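Local coordinates for protein chitin deacetylase 1 (Bombyx mori, PDB 5ZNT) that removes the N-acetyl groups from N-acetylglucosamine residues of chitin with the help of a zinc ion, yielding chitosan and acetate, at residues A5-C13 against P183-P191; R151-E162 against N197-V208. All coordinates share one frame; numbering follows the deposited sequence.

Contact 1: residues A5-C13 against P183-P191; sequences APPCDSSQC and PYTMYFRMP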
loop_
_atom_site.group_PDB
_atom_site.type_symbol
_atom_site.label_atom_id
_atom_site.label_comp_id
_atom_site.label_asym_id
_atom_site.label_seq_id
_atom_site.Cartn_x
_atom_site.Cartn_y
_atom_site.Cartn_z
ATOM N N ALA A 5 -6.438 -3.183 -24.223
ATOM C CA ALA A 5 -5.870 -4.446 -23.796
ATOM C C ALA A 5 -6.898 -5.559 -23.983
ATOM O O ALA A 5 -8.093 -5.347 -23.746
ATOM C CB ALA A 5 -5.422 -4.373 -22.334
ATOM N N PRO A 6 -6.478 -6.738 -24.421
ATOM C CA PRO A 6 -7.419 -7.828 -24.636
ATOM C C PRO A 6 -7.774 -8.501 -23.326
ATOM O O PRO A 6 -7.098 -8.290 -22.304
ATOM C CB PRO A 6 -6.641 -8.780 -25.557
ATOM C CG PRO A 6 -5.229 -8.552 -25.206
ATOM C CD PRO A 6 -5.111 -7.088 -24.850
ATOM N N PRO A 7 -8.818 -9.331 -23.316
ATOM C CA PRO A 7 -9.112 -10.112 -22.114
ATOM C C PRO A 7 -7.947 -11.030 -21.803
ATOM O O PRO A 7 -7.178 -11.409 -22.686
ATOM C CB PRO A 7 -10.364 -10.916 -22.499
ATOM C CG PRO A 7 -10.917 -10.232 -23.706
ATOM C CD PRO A 7 -9.753 -9.633 -24.416
ATOM N N CYS A 8 -7.819 -11.366 -20.521
ATOM C CA CYS A 8 -6.779 -12.279 -20.061
ATOM C C CYS A 8 -6.643 -13.476 -20.997
ATOM O O CYS A 8 -7.630 -14.140 -21.322
ATOM C CB CYS A 8 -7.104 -12.770 -18.649
ATOM S SG CYS A 8 -5.952 -14.041 -18.064
ATOM N N ASP A 9 -5.416 -13.731 -21.437
ATOM C CA ASP A 9 -5.060 -14.917 -22.217
ATOM C C ASP A 9 -3.991 -15.669 -21.429
ATOM O O ASP A 9 -2.810 -15.319 -21.488
ATOM C CB ASP A 9 -4.560 -14.534 -23.607
ATOM C CG ASP A 9 -4.213 -15.746 -24.464
ATOM O OD1 ASP A 9 -4.444 -16.896 -24.014
ATOM O OD2 ASP A 9 -3.692 -15.540 -25.584
ATOM N N SER A 10 -4.407 -16.705 -20.696
ATOM C CA SER A 10 -3.488 -17.444 -19.836
ATOM C C SER A 10 -2.337 -18.071 -20.608
ATOM O O SER A 10 -1.394 -18.566 -19.984
ATOM C CB SER A 10 -4.240 -18.537 -19.070
ATOM O OG SER A 10 -5.533 -18.103 -18.666
ATOM N N SER A 11 -2.380 -18.044 -21.942
ATOM C CA SER A 11 -1.315 -18.630 -22.746
ATOM C C SER A 11 -0.156 -17.658 -22.938
ATOM O O SER A 11 1.007 -18.072 -22.919
ATOM C CB SER A 11 -1.870 -19.091 -24.102
ATOM O OG SER A 11 -1.835 -18.051 -25.071
ATOM N N GLN A 12 -0.435 -16.370 -23.129
ATOM C CA GLN A 12 0.635 -15.388 -23.243
ATOM C C GLN A 12 0.777 -14.512 -21.998
ATOM O O GLN A 12 1.443 -13.474 -22.050
ATOM C CB GLN A 12 0.440 -14.525 -24.491
ATOM C CG GLN A 12 -0.857 -13.756 -24.566
ATOM C CD GLN A 12 -0.981 -13.004 -25.884
ATOM O OE1 GLN A 12 -0.093 -13.088 -26.738
ATOM N NE2 GLN A 12 -2.080 -12.265 -26.056
ATOM N N CYS A 13 0.178 -14.902 -20.882
ATOM C CA CYS A 13 0.379 -14.223 -19.605
ATOM C C CYS A 13 0.920 -15.263 -18.628
ATOM O O CYS A 13 0.144 -15.996 -18.008
ATOM C CB CYS A 13 -0.906 -13.596 -19.115
ATOM S SG CYS A 13 -0.720 -12.665 -17.556
ATOM N N PRO A 183 -4.288 -9.925 -6.872
ATOM C CA PRO A 183 -3.631 -8.909 -7.714
ATOM C C PRO A 183 -3.565 -9.382 -9.158
ATOM O O PRO A 183 -3.632 -10.584 -9.442
ATOM C CB PRO A 183 -2.223 -8.781 -7.113
ATOM C CG PRO A 183 -2.392 -9.192 -5.675
ATOM C CD PRO A 183 -3.493 -10.258 -5.672
ATOM N N TYR A 184 -3.430 -8.424 -10.071
ATOM C CA TYR A 184 -3.335 -8.742 -11.486
ATOM C C TYR A 184 -2.408 -7.728 -12.142
ATOM O O TYR A 184 -2.187 -6.636 -11.611
ATOM C CB TYR A 184 -4.731 -8.766 -12.144
ATOM C CG TYR A 184 -5.536 -7.504 -11.946
ATOM C CD1 TYR A 184 -5.383 -6.418 -12.810
ATOM C CD2 TYR A 184 -6.458 -7.397 -10.909
ATOM C CE1 TYR A 184 -6.105 -5.256 -12.634
ATOM C CE2 TYR A 184 -7.181 -6.232 -10.715
ATOM C CZ TYR A 184 -6.998 -5.169 -11.581
ATOM O OH TYR A 184 -7.714 -4.016 -11.409
ATOM N N THR A 185 -1.817 -8.109 -13.272
ATOM C CA THR A 185 -1.051 -7.138 -14.043
ATOM C C THR A 185 -1.966 -6.448 -15.051
ATOM O O THR A 185 -3.047 -6.935 -15.386
ATOM C CB THR A 185 0.141 -7.782 -14.762
ATOM O OG1 THR A 185 -0.321 -8.683 -15.768
ATOM C CG2 THR A 185 1.012 -8.544 -13.781
ATOM N N MET A 186 -1.542 -5.276 -15.502
ATOM C CA MET A 186 -2.377 -4.478 -16.380
ATOM C C MET A 186 -2.098 -4.735 -17.865
ATOM O O MET A 186 -2.545 -3.950 -18.705
ATOM C CB MET A 186 -2.206 -2.986 -16.066
ATOM C CG MET A 186 -2.641 -2.546 -14.654
ATOM S SD MET A 186 -4.423 -2.698 -14.345
ATOM C CE MET A 186 -5.072 -2.314 -15.937
ATOM N N TYR A 187 -1.372 -5.807 -18.205
ATOM C CA TYR A 187 -1.171 -6.127 -19.619
ATOM C C TYR A 187 -2.490 -6.465 -20.306
ATOM O O TYR A 187 -2.642 -6.250 -21.514
ATOM C CB TYR A 187 -0.229 -7.314 -19.778
ATOM C CG TYR A 187 1.224 -7.101 -19.433
ATOM C CD1 TYR A 187 2.057 -6.339 -20.256
ATOM C CD2 TYR A 187 1.785 -7.718 -18.313
ATOM C CE1 TYR A 187 3.402 -6.178 -19.959
ATOM C CE2 TYR A 187 3.129 -7.559 -18.006
ATOM C CZ TYR A 187 3.931 -6.796 -18.833
ATOM O OH TYR A 187 5.262 -6.655 -18.502
ATOM N N PHE A 188 -3.436 -7.010 -19.554
ATOM C CA PHE A 188 -4.726 -7.461 -20.044
ATOM C C PHE A 188 -5.813 -6.673 -19.340
ATOM O O PHE A 188 -5.577 -6.048 -18.297
ATOM C CB PHE A 188 -4.897 -8.969 -19.819
ATOM C CG PHE A 188 -3.930 -9.792 -20.614
ATOM C CD1 PHE A 188 -2.690 -10.120 -20.099
ATOM C CD2 PHE A 188 -4.240 -10.189 -21.909
ATOM C CE1 PHE A 188 -1.776 -10.855 -20.846
ATOM C CE2 PHE A 188 -3.330 -10.929 -22.663
ATOM C CZ PHE A 188 -2.096 -11.261 -22.127
ATOM N N ARG A 189 -7.002 -6.690 -19.947
ATOM C CA ARG A 189 -8.154 -5.975 -19.419
ATOM C C ARG A 189 -8.369 -6.282 -17.942
ATOM O O ARG A 189 -8.220 -7.426 -17.504
ATOM C CB ARG A 189 -9.405 -6.364 -20.213
ATOM C CG ARG A 189 -10.590 -5.477 -19.984
ATOM C CD ARG A 189 -11.675 -5.789 -21.022
ATOM N NE ARG A 189 -12.306 -7.081 -20.772
ATOM C CZ ARG A 189 -12.988 -7.779 -21.684
ATOM N NH1 ARG A 189 -13.115 -7.332 -22.924
ATOM N NH2 ARG A 189 -13.532 -8.933 -21.352
ATOM N N MET A 190 -8.725 -5.246 -17.183
ATOM C CA MET A 190 -9.065 -5.421 -15.779
ATOM C C MET A 190 -10.154 -6.478 -15.639
ATOM O O MET A 190 -11.114 -6.480 -16.425
ATOM C CB MET A 190 -9.576 -4.107 -15.178
ATOM C CG MET A 190 -8.537 -3.011 -15.080
ATOM S SD MET A 190 -9.330 -1.436 -14.727
ATOM C CE MET A 190 -10.306 -1.850 -13.306
ATOM N N PRO A 191 -10.067 -7.355 -14.642
ATOM C CA PRO A 191 -11.079 -8.405 -14.489
ATOM C C PRO A 191 -12.294 -7.959 -13.690
ATOM O O PRO A 191 -12.982 -8.804 -13.112
ATOM C CB PRO A 191 -10.324 -9.499 -13.739
ATOM C CG PRO A 191 -9.387 -8.681 -12.827
ATOM C CD PRO A 191 -8.968 -7.493 -13.661
HETATM O O HOH W 1 -8.834 -9.820 -18.377
#
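Ala-5 presses its methyl against the backbone of the 183-191 loop, CB lying 3.5 Å from Tyr-187 O. Pro-6 follows with the one direct hydrogen bond between the segments: Arg-189 N reaches Pro-6 O at 2.9 Å, nearly straight at 173°, and comes from above the carbonyl plane. The ring of Pro-6 also meets Phe-188, with CG 3.8 Å from CD2. Pro-7 lays CG over a face of the Arg-189 guanidinium, 3.7 Å from NH1, an apolar ring covering a flat cation. Cys-8 N donates to a water that in turn donates to Arg-189 O, so the two backbones are bridged a second time. From here the chain curls round the Phe-188 ring: the backbone N of Asp-9 sits over one face, while Asp-9 OD1 accepts from Ser-11 N, two residues on, in an Asx turn. Gln-12 brings CG to the ring edge, 3.7 Å from Phe-188 CZ. Cys-13 CB lies 3.4 Å from Phe-188 CE1; with SG anti to the backbone N (chi1 -178°), its sulfur makes an oblique sulfur-aromatic contact, 4.9 Å from the ring centroid. The arrangement is that of a small disulfide-braced N-terminal loop, tied by Cys-8–Cys-20 and Cys-13–Cys-18, closed round one buried phenylalanine.

Contact 2: residues R151-E162 against N197-V208; sequences RVGGNNQFTMME and NLQSCPTRSHAV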
loop_
_atom_site.group_PDB
_atom_site.type_symbol
_atom_site.label_atom_id
_atom_site.label_comp_id
_atom_site.label_asym_id
_atom_site.label_seq_id
_atom_site.Cartn_x
_atom_site.Cartn_y
_atom_site.Cartn_z
ATOM N N ARG A 151 -7.963 8.321 -6.562
ATOM C CA ARG A 151 -8.362 8.779 -7.890
ATOM C C ARG A 151 -7.455 8.135 -8.927
ATOM O O ARG A 151 -6.283 8.508 -9.062
ATOM C CB ARG A 151 -8.300 10.301 -7.992
ATOM C CG ARG A 151 -9.163 11.058 -7.000
ATOM C CD ARG A 151 -10.602 10.559 -6.983
ATOM N NE ARG A 151 -11.267 10.717 -8.277
ATOM C CZ ARG A 151 -12.503 10.292 -8.522
ATOM N NH1 ARG A 151 -13.194 9.682 -7.562
ATOM N NH2 ARG A 151 -13.043 10.457 -9.726
ATOM N N VAL A 152 -7.994 7.175 -9.677
ATOM C CA VAL A 152 -7.227 6.535 -10.731
ATOM C C VAL A 152 -7.041 7.507 -11.889
ATOM O O VAL A 152 -7.948 8.286 -12.214
ATOM C CB VAL A 152 -7.937 5.254 -11.194
ATOM C CG1 VAL A 152 -7.035 4.474 -12.130
ATOM C CG2 VAL A 152 -8.328 4.432 -9.969
ATOM N N GLY A 153 -5.860 7.467 -12.514
ATOM C CA GLY A 153 -5.540 8.394 -13.595
ATOM C C GLY A 153 -5.664 7.825 -15.003
ATOM O O GLY A 153 -4.814 8.093 -15.862
ATOM N N GLY A 154 -6.717 7.044 -15.250
ATOM C CA GLY A 154 -6.906 6.432 -16.557
ATOM C C GLY A 154 -5.640 5.793 -17.071
ATOM O O GLY A 154 -4.865 5.206 -16.311
ATOM N N ASN A 155 -5.394 5.938 -18.376
ATOM C CA ASN A 155 -4.164 5.401 -18.939
ATOM C C ASN A 155 -2.958 6.252 -18.573
ATOM O O ASN A 155 -1.843 5.735 -18.507
ATOM C CB ASN A 155 -4.263 5.286 -20.464
ATOM C CG ASN A 155 -5.257 4.214 -20.901
ATOM O OD1 ASN A 155 -5.011 3.006 -20.718
ATOM N ND2 ASN A 155 -6.391 4.648 -21.472
ATOM N N ASN A 156 -3.166 7.551 -18.360
ATOM C CA ASN A 156 -2.046 8.452 -18.096
ATOM C C ASN A 156 -1.258 8.009 -16.870
ATOM O O ASN A 156 -0.024 7.969 -16.906
ATOM C CB ASN A 156 -2.554 9.880 -17.917
ATOM C CG ASN A 156 -2.944 10.520 -19.240
ATOM O OD1 ASN A 156 -2.691 9.967 -20.316
ATOM N ND2 ASN A 156 -3.561 11.679 -19.164
ATOM N N GLN A 157 -1.954 7.688 -15.772
ATOM C CA GLN A 157 -1.256 7.241 -14.566
ATOM C C GLN A 157 -0.370 6.048 -14.871
ATOM O O GLN A 157 0.801 6.004 -14.478
ATOM C CB GLN A 157 -2.252 6.890 -13.459
ATOM C CG GLN A 157 -1.558 6.236 -12.225
ATOM C CD GLN A 157 -2.525 5.820 -11.131
ATOM O OE1 GLN A 157 -3.729 6.044 -11.242
ATOM N NE2 GLN A 157 -1.995 5.202 -10.059
ATOM N N PHE A 158 -0.907 5.076 -15.620
ATOM C CA PHE A 158 -0.176 3.841 -15.845
ATOM C C PHE A 158 0.878 3.996 -16.924
ATOM O O PHE A 158 1.929 3.356 -16.834
ATOM C CB PHE A 158 -1.172 2.709 -16.149
ATOM C CG PHE A 158 -1.969 2.314 -14.950
ATOM C CD1 PHE A 158 -3.033 3.092 -14.522
ATOM C CD2 PHE A 158 -1.588 1.218 -14.181
ATOM C CE1 PHE A 158 -3.737 2.766 -13.384
ATOM C CE2 PHE A 158 -2.287 0.886 -13.036
ATOM C CZ PHE A 158 -3.365 1.651 -12.643
ATOM N N THR A 159 0.643 4.853 -17.931
ATOM C CA THR A 159 1.730 5.208 -18.838
ATOM C C THR A 159 2.909 5.792 -18.057
ATOM O O THR A 159 4.060 5.386 -18.243
ATOM C CB THR A 159 1.239 6.198 -19.901
ATOM O OG1 THR A 159 0.157 5.613 -20.642
ATOM C CG2 THR A 159 2.384 6.561 -20.863
ATOM N N MET A 160 2.626 6.732 -17.153
ATOM C CA MET A 160 3.691 7.268 -16.308
ATOM C C MET A 160 4.397 6.148 -15.554
ATOM O O MET A 160 5.630 6.069 -15.541
ATOM C CB MET A 160 3.121 8.302 -15.328
ATOM C CG MET A 160 4.169 8.901 -14.361
ATOM S SD MET A 160 4.520 7.854 -12.922
ATOM C CE MET A 160 2.998 7.973 -11.989
ATOM N N MET A 161 3.632 5.271 -14.911
ATOM C CA MET A 161 4.269 4.291 -14.031
ATOM C C MET A 161 5.159 3.348 -14.816
ATOM O O MET A 161 6.223 2.936 -14.330
ATOM C CB MET A 161 3.202 3.521 -13.253
ATOM C CG MET A 161 2.487 4.413 -12.242
ATOM S SD MET A 161 1.269 3.533 -11.271
ATOM C CE MET A 161 2.310 2.343 -10.432
ATOM N N GLU A 162 4.764 3.013 -16.043
ATOM C CA GLU A 162 5.632 2.164 -16.850
ATOM C C GLU A 162 6.893 2.916 -17.264
ATOM O O GLU A 162 8.002 2.390 -17.143
ATOM C CB GLU A 162 4.885 1.624 -18.074
ATOM C CG GLU A 162 5.754 0.659 -18.874
ATOM C CD GLU A 162 5.006 -0.118 -19.961
ATOM O OE1 GLU A 162 3.751 -0.090 -20.011
ATOM O OE2 GLU A 162 5.704 -0.761 -20.772
ATOM N N ASN A 197 -16.961 6.797 -7.896
ATOM C CA ASN A 197 -17.593 7.965 -8.495
ATOM C C ASN A 197 -16.695 8.586 -9.558
ATOM O O ASN A 197 -15.581 9.032 -9.261
ATOM C CB ASN A 197 -17.919 8.985 -7.403
ATOM C CG ASN A 197 -18.508 10.269 -7.957
ATOM O OD1 ASN A 197 -19.384 10.240 -8.824
ATOM N ND2 ASN A 197 -18.023 11.406 -7.462
ATOM N N LEU A 198 -17.180 8.603 -10.800
ATOM C CA LEU A 198 -16.525 9.315 -11.897
ATOM C C LEU A 198 -15.102 8.818 -12.146
ATOM O O LEU A 198 -14.249 9.575 -12.615
ATOM C CB LEU A 198 -16.517 10.828 -11.641
ATOM C CG LEU A 198 -17.862 11.561 -11.607
ATOM C CD1 LEU A 198 -17.732 12.957 -10.967
ATOM C CD2 LEU A 198 -18.433 11.657 -13.021
ATOM N N GLN A 199 -14.833 7.545 -11.860
ATOM C CA GLN A 199 -13.468 7.046 -11.948
ATOM C C GLN A 199 -13.068 6.841 -13.401
ATOM O O GLN A 199 -13.863 6.395 -14.230
ATOM C CB GLN A 199 -13.310 5.730 -11.176
ATOM C CG GLN A 199 -13.348 5.860 -9.662
ATOM C CD GLN A 199 -12.032 6.373 -9.068
ATOM O OE1 GLN A 199 -11.116 6.796 -9.781
ATOM N NE2 GLN A 199 -11.945 6.338 -7.762
ATOM N N SER A 200 -11.819 7.153 -13.700
ATOM C CA SER A 200 -11.242 6.943 -15.020
ATOM C C SER A 200 -10.177 5.859 -14.882
ATOM O O SER A 200 -9.100 6.117 -14.340
ATOM C CB SER A 200 -10.675 8.269 -15.546
ATOM O OG SER A 200 -9.705 8.099 -16.567
ATOM N N CYS A 201 -10.488 4.613 -15.365
ATOM C CA CYS A 201 -9.575 3.480 -15.242
ATOM C C CYS A 201 -8.790 3.268 -16.527
ATOM O O CYS A 201 -9.237 3.650 -17.615
ATOM C CB CYS A 201 -10.344 2.191 -14.911
ATOM S SG CYS A 201 -11.071 2.146 -13.286
ATOM N N PRO A 202 -7.621 2.635 -16.444
ATOM C CA PRO A 202 -6.860 2.335 -17.659
ATOM C C PRO A 202 -7.620 1.375 -18.563
ATOM O O PRO A 202 -8.411 0.548 -18.105
ATOM C CB PRO A 202 -5.573 1.688 -17.130
ATOM C CG PRO A 202 -5.955 1.141 -15.793
ATOM C CD PRO A 202 -6.929 2.148 -15.236
ATOM N N THR A 203 -7.365 1.495 -19.861
ATOM C CA THR A 203 -7.950 0.607 -20.851
ATOM C C THR A 203 -6.927 -0.085 -21.719
ATOM O O THR A 203 -7.229 -1.159 -22.251
ATOM C CB THR A 203 -8.907 1.371 -21.775
ATOM O OG1 THR A 203 -8.188 2.442 -22.395
ATOM C CG2 THR A 203 -10.069 1.917 -21.003
ATOM N N ARG A 204 -5.735 0.487 -21.886
ATOM C CA ARG A 204 -4.711 -0.123 -22.714
ATOM C C ARG A 204 -3.828 -1.046 -21.872
ATOM O O ARG A 204 -3.984 -1.159 -20.651
ATOM C CB ARG A 204 -3.886 0.957 -23.416
ATOM C CG ARG A 204 -4.717 1.897 -24.282
ATOM C CD ARG A 204 -3.847 2.751 -25.202
ATOM N NE ARG A 204 -2.985 3.652 -24.443
ATOM C CZ ARG A 204 -3.346 4.867 -24.033
ATOM N NH1 ARG A 204 -4.560 5.333 -24.314
ATOM N NH2 ARG A 204 -2.492 5.614 -23.335
ATOM N N SER A 205 -2.890 -1.714 -22.540
ATOM C CA SER A 205 -1.943 -2.598 -21.877
ATOM C C SER A 205 -0.839 -1.778 -21.224
ATOM O O SER A 205 -0.256 -0.889 -21.855
ATOM C CB SER A 205 -1.327 -3.587 -22.871
ATOM O OG SER A 205 -2.325 -4.440 -23.391
ATOM N N HIS A 206 -0.546 -2.095 -19.965
ATOM C CA HIS A 206 0.500 -1.421 -19.211
ATOM C C HIS A 206 1.250 -2.474 -18.413
ATOM O O HIS A 206 0.625 -3.334 -17.781
ATOM C CB HIS A 206 -0.080 -0.360 -18.269
ATOM C CG HIS A 206 -0.886 0.703 -18.951
ATOM N ND1 HIS A 206 -0.311 1.771 -19.610
ATOM C CD2 HIS A 206 -2.224 0.889 -19.031
ATOM C CE1 HIS A 206 -1.262 2.560 -20.081
ATOM N NE2 HIS A 206 -2.432 2.050 -19.739
ATOM N N ALA A 207 2.582 -2.404 -18.446
ATOM C CA ALA A 207 3.441 -3.355 -17.739
ATOM C C ALA A 207 3.587 -2.955 -16.269
ATOM O O ALA A 207 4.671 -2.622 -15.787
ATOM C CB ALA A 207 4.802 -3.441 -18.417
ATOM N N VAL A 208 2.459 -3.006 -15.557
ATOM C CA VAL A 208 2.355 -2.550 -14.173
ATOM C C VAL A 208 1.490 -3.542 -13.420
ATOM O O VAL A 208 0.452 -3.981 -13.927
ATOM C CB VAL A 208 1.723 -1.140 -14.072
ATOM C CG1 VAL A 208 1.674 -0.678 -12.610
ATOM C CG2 VAL A 208 2.487 -0.116 -14.954
HETATM O O HOH W 2 -10.374 8.470 -11.653
HETATM O O HOH W 3 -1.566 7.688 -21.563
HETATM O O HOH W 4 2.248 1.941 -20.521
#
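Phe-158 lays its CB over the centre of the His-206 ring, 3.5 Å from the centroid, while its own ring takes Pro-202 CG over one face in a CH-pi contact. Val-208 CB comes to the edge of the same ring, and Met-161 CE continues this apolar side against Val-208 CG1. Next to it, Asn-155 OD1 accepts three hydrogen bonds: His-206 NE2 at 2.9 Å, in the carbonyl plane on a lone pair, Thr-203 N from above that plane, and Arg-204 N, nearly straight. With CG beside the backbone N (chi1 -69°), the amide also points ND2 at Thr-203 OG1, 3.0 Å away, and stacks on the Arg-204 guanidinium with planes 26° apart. Replacing Asn-155 by an alanine would probably leave His-206 NE2 and the backbone N-H groups of Thr-203 and Arg-204 without their shared acceptor and the imidazole freer to turn. At the ND1 edge of the imidazole, in its plane, a water links His-206 ND1 to Glu-162 OE1; that oxygen also accepts from Ala-207 N at 3.0 Å, from above the carboxylate plane.

Before the helix, Arg-151 grips Asn-197 O end-on with NH1 and NH2, the oxygen lying in the guanidinium plane, and stacks on the Gln-199 amide, planes 14° apart. Gln-199 OE1 accepts from Val-152 N at 3.1 Å; its NE2 goes to Leu-150 O. Gly-154 N donates to Ser-200 O at 2.7 Å. Ser-113 takes Arg-151 NE, and the zinc lies about 10 Å from the Arg-151 side chain. The chemistry implies a polar seam: loop 197-208, which has no regular secondary structure, is fixed on helix 154-163 and the residues leading into it by side chains of Arg-151, Asn-155 and Glu-162 that bind its backbone, beside an apolar patch round Phe-158.

Overall arrangement
Contacts 1 and 2 lie on the same side of the chain's centre, their own centres about 14 Å apart, and they touch. Along the chain their segments alternate: 5-13, 151-162, 183-191, 197-208. Segments 183-191 and 197-208 belong to one run of chain that leaves strand 184-185 and comes back to strand 209-214, its antiparallel neighbour in the mixed sheet. Where they meet, Ser-205 OG donates a hydrogen bond to Tyr-187 O, and Met-186 N probably donates to Val-208 O. The N-terminal loop packs chiefly on 183-191 but through Ala-5 also reaches Thr-203 and Ser-205, which holds it against the body of the deacetylase part of this longer protein, whose zinc site lies nearer contact 2.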